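Local coordinates for putative transcriptional regulator protein, LacI family (Rhizobium etli, PDB 3MIZ) that probably binds cis-regulatory DNA as a LacI-family transcriptional repressor, with a core of the periplasmic-binding-protein-like fold that pairs into a dimer, at residues A[123-128]-A[282-287]; A[186-191]-A[210-215]; A[191-196]-A[217-222]. All coordinates share one frame; numbering follows the deposited sequence.

Contact 1: residues A[123-128]-A[282-287]; sequences TRYLLE and CKLVER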
# COMPACT_ATOMS: atom_id res chain seq x y z
N THR A 123 18.30 -10.98 13.69
CA THR A 123 18.60 -12.35 14.11
C THR A 123 19.37 -12.30 15.44
O THR A 123 19.08 -13.07 16.36
CB THR A 123 19.43 -13.09 13.02
OG1 THR A 123 18.67 -13.16 11.80
CG2 THR A 123 19.76 -14.52 13.47
N ARG A 124 20.32 -11.38 15.55
CA ARG A 124 21.09 -11.25 16.80
C ARG A 124 20.16 -10.84 17.95
O ARG A 124 20.37 -11.25 19.10
CB ARG A 124 22.18 -10.19 16.63
CG ARG A 124 23.30 -10.55 15.65
CD ARG A 124 24.19 -9.34 15.41
NE ARG A 124 24.72 -8.78 16.65
CZ ARG A 124 25.85 -9.16 17.23
NH1 ARG A 124 26.59 -10.12 16.70
NH2 ARG A 124 26.26 -8.57 18.36
N TYR A 125 19.16 -10.03 17.63
CA TYR A 125 18.19 -9.58 18.63
C TYR A 125 17.55 -10.80 19.30
O TYR A 125 17.48 -10.88 20.53
CB TYR A 125 17.12 -8.72 17.95
CG TYR A 125 15.97 -8.32 18.85
CD1 TYR A 125 14.87 -9.15 19.02
CD2 TYR A 125 16.00 -7.11 19.55
CE1 TYR A 125 13.81 -8.79 19.85
CE2 TYR A 125 14.95 -6.75 20.40
CZ TYR A 125 13.86 -7.59 20.54
OH TYR A 125 12.82 -7.23 21.37
N LEU A 126 17.11 -11.75 18.49
CA LEU A 126 16.50 -12.96 19.01
C LEU A 126 17.51 -13.81 19.78
O LEU A 126 17.20 -14.30 20.87
CB LEU A 126 15.89 -13.77 17.86
CG LEU A 126 14.66 -13.10 17.23
CD1 LEU A 126 14.22 -13.85 15.99
CD2 LEU A 126 13.53 -13.04 18.27
N LEU A 127 18.71 -13.98 19.23
CA LEU A 127 19.76 -14.77 19.88
C LEU A 127 20.14 -14.23 21.25
O LEU A 127 20.41 -15.00 22.18
CB LEU A 127 21.02 -14.81 18.99
CG LEU A 127 20.83 -15.45 17.62
CD1 LEU A 127 22.11 -15.33 16.79
CD2 LEU A 127 20.44 -16.92 17.80
N GLU A 128 20.16 -12.91 21.38
CA GLU A 128 20.50 -12.30 22.66
C GLU A 128 19.30 -12.40 23.61
O GLU A 128 19.42 -12.08 24.80
CB GLU A 128 20.90 -10.84 22.47
CG GLU A 128 22.02 -10.65 21.45
CD GLU A 128 22.49 -9.22 21.34
OE1 GLU A 128 21.63 -8.31 21.23
OE2 GLU A 128 23.72 -8.99 21.35
N CYS A 282 19.27 -0.36 8.12
CA CYS A 282 17.87 -0.56 8.46
C CYS A 282 17.80 -0.48 9.98
O CYS A 282 18.55 -1.16 10.67
CB CYS A 282 17.39 -1.94 7.99
SG CYS A 282 17.36 -2.13 6.19
N LYS A 283 16.91 0.35 10.49
CA LYS A 283 16.77 0.51 11.93
C LYS A 283 15.91 -0.57 12.57
O LYS A 283 14.79 -0.83 12.13
CB LYS A 283 16.16 1.88 12.25
CG LYS A 283 17.04 3.06 11.87
CD LYS A 283 16.33 4.38 12.15
CE LYS A 283 17.23 5.57 11.82
NZ LYS A 283 16.51 6.87 12.00
N LEU A 284 16.43 -1.21 13.62
CA LEU A 284 15.66 -2.22 14.31
C LEU A 284 14.63 -1.46 15.14
O LEU A 284 14.99 -0.61 15.95
CB LEU A 284 16.57 -3.06 15.21
CG LEU A 284 15.92 -4.15 16.07
CD1 LEU A 284 14.85 -4.87 15.30
CD2 LEU A 284 17.01 -5.11 16.53
N VAL A 285 13.35 -1.75 14.92
CA VAL A 285 12.27 -1.09 15.65
C VAL A 285 11.73 -2.08 16.66
O VAL A 285 11.00 -3.01 16.31
CB VAL A 285 11.13 -0.67 14.70
CG1 VAL A 285 10.03 0.04 15.49
CG2 VAL A 285 11.68 0.24 13.61
N GLU A 286 12.10 -1.88 17.93
CA GLU A 286 11.66 -2.78 18.97
C GLU A 286 10.26 -2.45 19.47
O GLU A 286 10.00 -1.35 19.95
CB GLU A 286 12.65 -2.76 20.13
CG GLU A 286 12.26 -3.67 21.28
CD GLU A 286 13.42 -3.97 22.20
OE1 GLU A 286 14.27 -3.07 22.39
OE2 GLU A 286 13.47 -5.09 22.74
N ARG A 287 9.36 -3.42 19.33
CA ARG A 287 7.99 -3.25 19.78
C ARG A 287 7.73 -4.34 20.83
O ARG A 287 8.55 -4.51 21.73
CB ARG A 287 7.03 -3.32 18.58
CG ARG A 287 7.28 -2.17 17.56
CD ARG A 287 6.02 -1.75 16.79
NE ARG A 287 6.20 -0.52 16.01
CZ ARG A 287 6.67 -0.48 14.76
NH1 ARG A 287 7.03 -1.58 14.13
NH2 ARG A 287 6.78 0.69 14.12
O HOH W 1 9.81 -7.25 20.84
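Y125, on helix 115-127, reaches across to L284 on strand 277-285 and to E286 just beyond its end. Its CG lies anti to the backbone N (chi1 174°), which sends the ring off the helix toward the strand. From CB outward the contacts change from apolar to polar. CB lies 3.9 Å from L284 CD2, and the same methyl comes to 3.8 Å from ring atom CD2, approaching the ring obliquely. Further along, ring carbon CE2 is 3.2 Å from E286 OE2. At the tip, Y125 OH donates to E286 OE2 over 2.6 Å, a short bond that meets the oxygen on its anti side, 33° out of the carboxylate plane. Ring and carboxylate planes stand 79° apart, and the carboxylate sits at the ring's edge, near its plane.

In this periplasmic-binding-protein-like fold, the contact ties helix 115-127 to the end of the last strand and beyond, with 153 residues between the two segments. Water 1 donates to Y125 OH at 3.1 Å and, more weakly, to R287 O, so the hydroxyl has two partners. A phenylalanine here would probably keep the apolar touch on L284 but leave E286 OE2 without its hydroxyl donor and cost water 1 an acceptor. R129 makes a cation-pi contact with the same ring and a weak, long ion pair with E286, while Y125 also rests on A290.

Contact 2: residues A[186-191]-A[210-215]; sequences AAATEM and IQIYIA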
# COMPACT_ATOMS: atom_id res chain seq x y z
N ALA A 186 -0.23 -21.75 5.66
CA ALA A 186 -0.06 -23.20 5.66
C ALA A 186 1.35 -23.60 6.08
O ALA A 186 1.53 -24.58 6.80
CB ALA A 186 -0.38 -23.78 4.28
N ALA A 187 2.35 -22.84 5.63
CA ALA A 187 3.73 -23.14 5.97
C ALA A 187 3.99 -22.89 7.46
O ALA A 187 4.65 -23.68 8.12
CB ALA A 187 4.67 -22.30 5.13
N ALA A 188 3.46 -21.78 7.98
CA ALA A 188 3.65 -21.42 9.38
C ALA A 188 2.93 -22.41 10.29
O ALA A 188 3.38 -22.72 11.39
CB ALA A 188 3.12 -20.02 9.64
N THR A 189 1.79 -22.91 9.82
CA THR A 189 1.03 -23.86 10.60
C THR A 189 1.81 -25.17 10.74
O THR A 189 1.93 -25.72 11.84
CB THR A 189 -0.34 -24.13 9.95
OG1 THR A 189 -1.14 -22.94 10.05
CG2 THR A 189 -1.07 -25.27 10.66
N GLU A 190 2.35 -25.65 9.63
CA GLU A 190 3.14 -26.88 9.64
C GLU A 190 4.34 -26.72 10.57
O GLU A 190 4.65 -27.61 11.36
CB GLU A 190 3.62 -27.20 8.22
CG GLU A 190 4.39 -28.52 8.08
CD GLU A 190 3.59 -29.72 8.56
OE1 GLU A 190 2.39 -29.83 8.21
OE2 GLU A 190 4.17 -30.56 9.29
N MSE A 191 5.00 -25.57 10.47
CA MSE A 191 6.17 -25.26 11.27
C MSE A 191 5.88 -25.24 12.77
O MSE A 191 6.68 -25.71 13.58
CB MSE A 191 6.73 -23.90 10.84
CG MSE A 191 8.01 -23.48 11.52
SE MSE A 191 8.60 -21.73 10.88
CE MSE A 191 9.20 -22.27 9.12
N ILE A 210 1.24 -11.20 9.03
CA ILE A 210 -0.19 -11.27 9.29
C ILE A 210 -0.63 -12.74 9.33
O ILE A 210 -1.35 -13.16 10.23
CB ILE A 210 -1.02 -10.55 8.21
CG1 ILE A 210 -0.71 -9.05 8.21
CG2 ILE A 210 -2.52 -10.76 8.48
CD1 ILE A 210 -1.29 -8.32 7.00
N GLN A 211 -0.20 -13.52 8.34
CA GLN A 211 -0.57 -14.93 8.26
C GLN A 211 0.04 -15.79 9.36
O GLN A 211 -0.57 -16.77 9.80
CB GLN A 211 -0.20 -15.50 6.89
CG GLN A 211 -0.97 -14.85 5.75
CD GLN A 211 -0.71 -15.52 4.42
OE1 GLN A 211 -0.98 -16.71 4.25
NE2 GLN A 211 -0.18 -14.76 3.47
N ILE A 212 1.25 -15.42 9.79
CA ILE A 212 1.94 -16.15 10.85
C ILE A 212 1.27 -15.87 12.21
O ILE A 212 1.20 -16.75 13.07
CB ILE A 212 3.44 -15.75 10.90
CG1 ILE A 212 4.08 -16.04 9.54
CG2 ILE A 212 4.17 -16.55 11.98
CD1 ILE A 212 5.50 -15.55 9.39
N TYR A 213 0.79 -14.64 12.41
CA TYR A 213 0.10 -14.31 13.66
C TYR A 213 -1.15 -15.16 13.74
O TYR A 213 -1.45 -15.75 14.78
CB TYR A 213 -0.31 -12.83 13.67
CG TYR A 213 0.64 -11.91 14.40
CD1 TYR A 213 1.99 -11.83 14.04
CD2 TYR A 213 0.18 -11.06 15.41
CE1 TYR A 213 2.85 -10.92 14.66
CE2 TYR A 213 1.03 -10.15 16.03
CZ TYR A 213 2.36 -10.08 15.65
OH TYR A 213 3.19 -9.17 16.25
N ILE A 214 -1.90 -15.21 12.64
CA ILE A 214 -3.14 -15.97 12.60
C ILE A 214 -2.88 -17.46 12.74
O ILE A 214 -3.62 -18.17 13.44
CB ILE A 214 -3.92 -15.67 11.30
CG1 ILE A 214 -4.28 -14.17 11.25
CG2 ILE A 214 -5.20 -16.52 11.23
CD1 ILE A 214 -5.09 -13.76 10.07
N ALA A 215 -1.82 -17.94 12.10
CA ALA A 215 -1.47 -19.35 12.20
C ALA A 215 -1.20 -19.72 13.66
O ALA A 215 -1.69 -20.74 14.16
CB ALA A 215 -0.24 -19.64 11.35
O HOH W 2 -2.65 -22.50 12.32
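A188 and A215 meet methyl to methyl where helices 184-192 and 206-217 pass each other, their CB atoms 3.8 Å apart. This is the tight part of the contact. The axes of the two short segments approach to 8.6 Å, and the small alanine side chains let the backbones come this near: T189 CA and A215 CA are separated by 5.4 Å. A188 CB also lies 4.1 Å from I212 CG1. That branch is anti to the carbonyl carbon of I212 (chi1 -58°), which brings it alongside the alanine methyl, and A188 and I212 both continue inward onto I137 of strand 134-138.

The signed crossing angle of -41°, with both helices running in broadly the same direction, fits two neighbouring helices on one side of the mixed sheet in this periplasmic-binding-protein-like fold. Strand 200-203 separates the two helices in the chain, and helix 206-217 then leads to the adjacent parallel strand 228-230, a beta-alpha-beta crossover.

The looser flank is polar and wetter. T189 OG1 stands 3.7 Å from A215 CB, a packing contact, and is also hydrogen-bonded to F185 O one turn back in its own helix. Water 2 bridges the helices there, donating to T189 OG1 at 2.8 Å and to A215 O at 2.7 Å. Around on helix 206-217, I210 and I214 pack on L242 of the second subunit.

Contact 3: residues A[191-196]-A[217-222]; sequences MLKQDD and MALGLR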
# COMPACT_ATOMS: atom_id res chain seq x y z
N MSE A 191 5.00 -25.57 10.47
CA MSE A 191 6.17 -25.26 11.27
C MSE A 191 5.88 -25.24 12.77
O MSE A 191 6.68 -25.71 13.58
CB MSE A 191 6.73 -23.90 10.84
CG MSE A 191 8.01 -23.48 11.52
SE MSE A 191 8.60 -21.73 10.88
CE MSE A 191 9.20 -22.27 9.12
N LEU A 192 4.73 -24.68 13.13
CA LEU A 192 4.35 -24.58 14.53
C LEU A 192 3.78 -25.87 15.11
O LEU A 192 3.63 -26.01 16.33
CB LEU A 192 3.34 -23.44 14.70
CG LEU A 192 3.92 -22.03 14.52
CD1 LEU A 192 2.80 -21.01 14.33
CD2 LEU A 192 4.77 -21.69 15.74
N LYS A 193 3.44 -26.81 14.24
CA LYS A 193 2.89 -28.08 14.70
C LYS A 193 3.99 -29.12 14.87
O LYS A 193 3.75 -30.23 15.33
CB LYS A 193 1.83 -28.60 13.73
CG LYS A 193 0.51 -27.84 13.83
CD LYS A 193 -0.62 -28.55 13.10
CE LYS A 193 -0.37 -28.62 11.60
NZ LYS A 193 -1.53 -29.23 10.88
N GLN A 194 5.21 -28.75 14.48
CA GLN A 194 6.36 -29.63 14.61
C GLN A 194 6.52 -30.02 16.07
O GLN A 194 6.15 -29.26 16.97
CB GLN A 194 7.64 -28.93 14.15
CG GLN A 194 7.69 -28.59 12.67
CD GLN A 194 8.98 -27.88 12.30
OE1 GLN A 194 9.29 -26.81 12.82
NE2 GLN A 194 9.75 -28.48 11.40
N ASP A 195 7.07 -31.20 16.31
CA ASP A 195 7.29 -31.67 17.68
C ASP A 195 8.29 -30.76 18.38
O ASP A 195 8.13 -30.45 19.56
CB ASP A 195 7.78 -33.12 17.66
CG ASP A 195 6.72 -34.08 17.14
OD1 ASP A 195 5.66 -34.21 17.79
OD2 ASP A 195 6.94 -34.71 16.07
N ASP A 196 9.32 -30.34 17.65
CA ASP A 196 10.32 -29.44 18.21
C ASP A 196 10.03 -28.03 17.67
O ASP A 196 10.78 -27.48 16.88
CB ASP A 196 11.74 -29.86 17.81
CG ASP A 196 12.22 -31.08 18.57
OD1 ASP A 196 12.05 -31.10 19.81
OD2 ASP A 196 12.77 -32.01 17.95
N MSE A 217 -2.11 -18.04 16.56
CA MSE A 217 -3.30 -17.89 17.39
C MSE A 217 -4.35 -18.97 17.12
O MSE A 217 -5.06 -19.40 18.03
CB MSE A 217 -3.92 -16.50 17.18
CG MSE A 217 -3.01 -15.38 17.61
SE MSE A 217 -3.78 -13.63 17.27
CE MSE A 217 -4.83 -13.47 18.90
N ALA A 218 -4.42 -19.43 15.88
CA ALA A 218 -5.37 -20.46 15.51
C ALA A 218 -5.02 -21.79 16.18
O ALA A 218 -5.84 -22.71 16.21
CB ALA A 218 -5.39 -20.63 13.99
N LEU A 219 -3.80 -21.88 16.71
CA LEU A 219 -3.35 -23.10 17.39
C LEU A 219 -3.32 -22.88 18.90
O LEU A 219 -2.80 -23.71 19.64
CB LEU A 219 -1.95 -23.49 16.91
CG LEU A 219 -1.79 -23.96 15.46
CD1 LEU A 219 -0.30 -24.10 15.14
CD2 LEU A 219 -2.51 -25.28 15.26
N GLY A 220 -3.88 -21.76 19.34
CA GLY A 220 -3.93 -21.46 20.76
C GLY A 220 -2.66 -20.88 21.34
O GLY A 220 -2.53 -20.75 22.56
N LEU A 221 -1.70 -20.54 20.49
CA LEU A 221 -0.45 -19.97 20.97
C LEU A 221 -0.57 -18.46 21.17
O LEU A 221 -1.21 -17.78 20.37
CB LEU A 221 0.69 -20.28 19.99
CG LEU A 221 1.01 -21.77 19.80
CD1 LEU A 221 2.04 -21.95 18.69
CD2 LEU A 221 1.54 -22.34 21.11
N ARG A 222 0.04 -17.96 22.24
CA ARG A 222 0.03 -16.53 22.55
C ARG A 222 1.32 -15.99 21.95
O ARG A 222 2.38 -16.61 22.09
CB ARG A 222 0.01 -16.31 24.06
CG ARG A 222 -1.13 -17.04 24.76
CD ARG A 222 -1.07 -16.88 26.27
NE ARG A 222 -2.15 -17.61 26.93
CZ ARG A 222 -2.41 -17.58 28.23
NH1 ARG A 222 -1.66 -16.84 29.04
NH2 ARG A 222 -3.42 -18.28 28.73
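L192 and L219 meet through a methyl set against a methylene: L219 CD1 lies 3.7 Å from L192 CB, close to the backbone of L192. The same CD1 also comes to 4.0 Å from K193 CG, so one leucine branch touches the bases of two consecutive side chains. K193 and L219 cross at about a right angle, and it is the aliphatic part of the lysine that takes part. Deeper in, the ends of two leucines touch, with L192 CD2 at 4.0 Å from L221 CD1 and the side chains inclined to one another. The backbone fixes L192 CB beside L219, while CG anti to the carbonyl carbon (chi1 -71°) carries the branch on so that CD2 reaches L221.

The turn places both partner leucines on the same neighbour. A Schellman motif ends helix 206-217, with G220 at the C-prime position (phi 81°) and bonds from G220 N to M217 O and from L221 N to A216 O. Beside it, M217 and A218 pack against A218 and M217 of the second subunit.

R197 touches both L192 and L221, and L192 continues onto I201 of strand 200-203, lying between helix 184-192 and the turn after helix 206-217.

Overall arrangement
Contacts 2 and 3 both use helix 184-192: contact 2 sets it against helix 206-217, contact 3 sets its C-terminal part against the turn that follows that helix. Their centres are 8 Å apart, they share M191, and L192 CD1 packs 4.3 Å from A215 C. Both are mainly apolar, but contact 2 is buried and built on small alanines, whereas contact 3 reaches the surface and uses longer leucines. Both also lie beside the second subunit. Contact 1 is separate, its centre about 21 Å from that of contact 2, and ties a different helix to the final strand, partly buried, with a charged acceptor and no neighbouring subunit. Along the chain it encloses the other two.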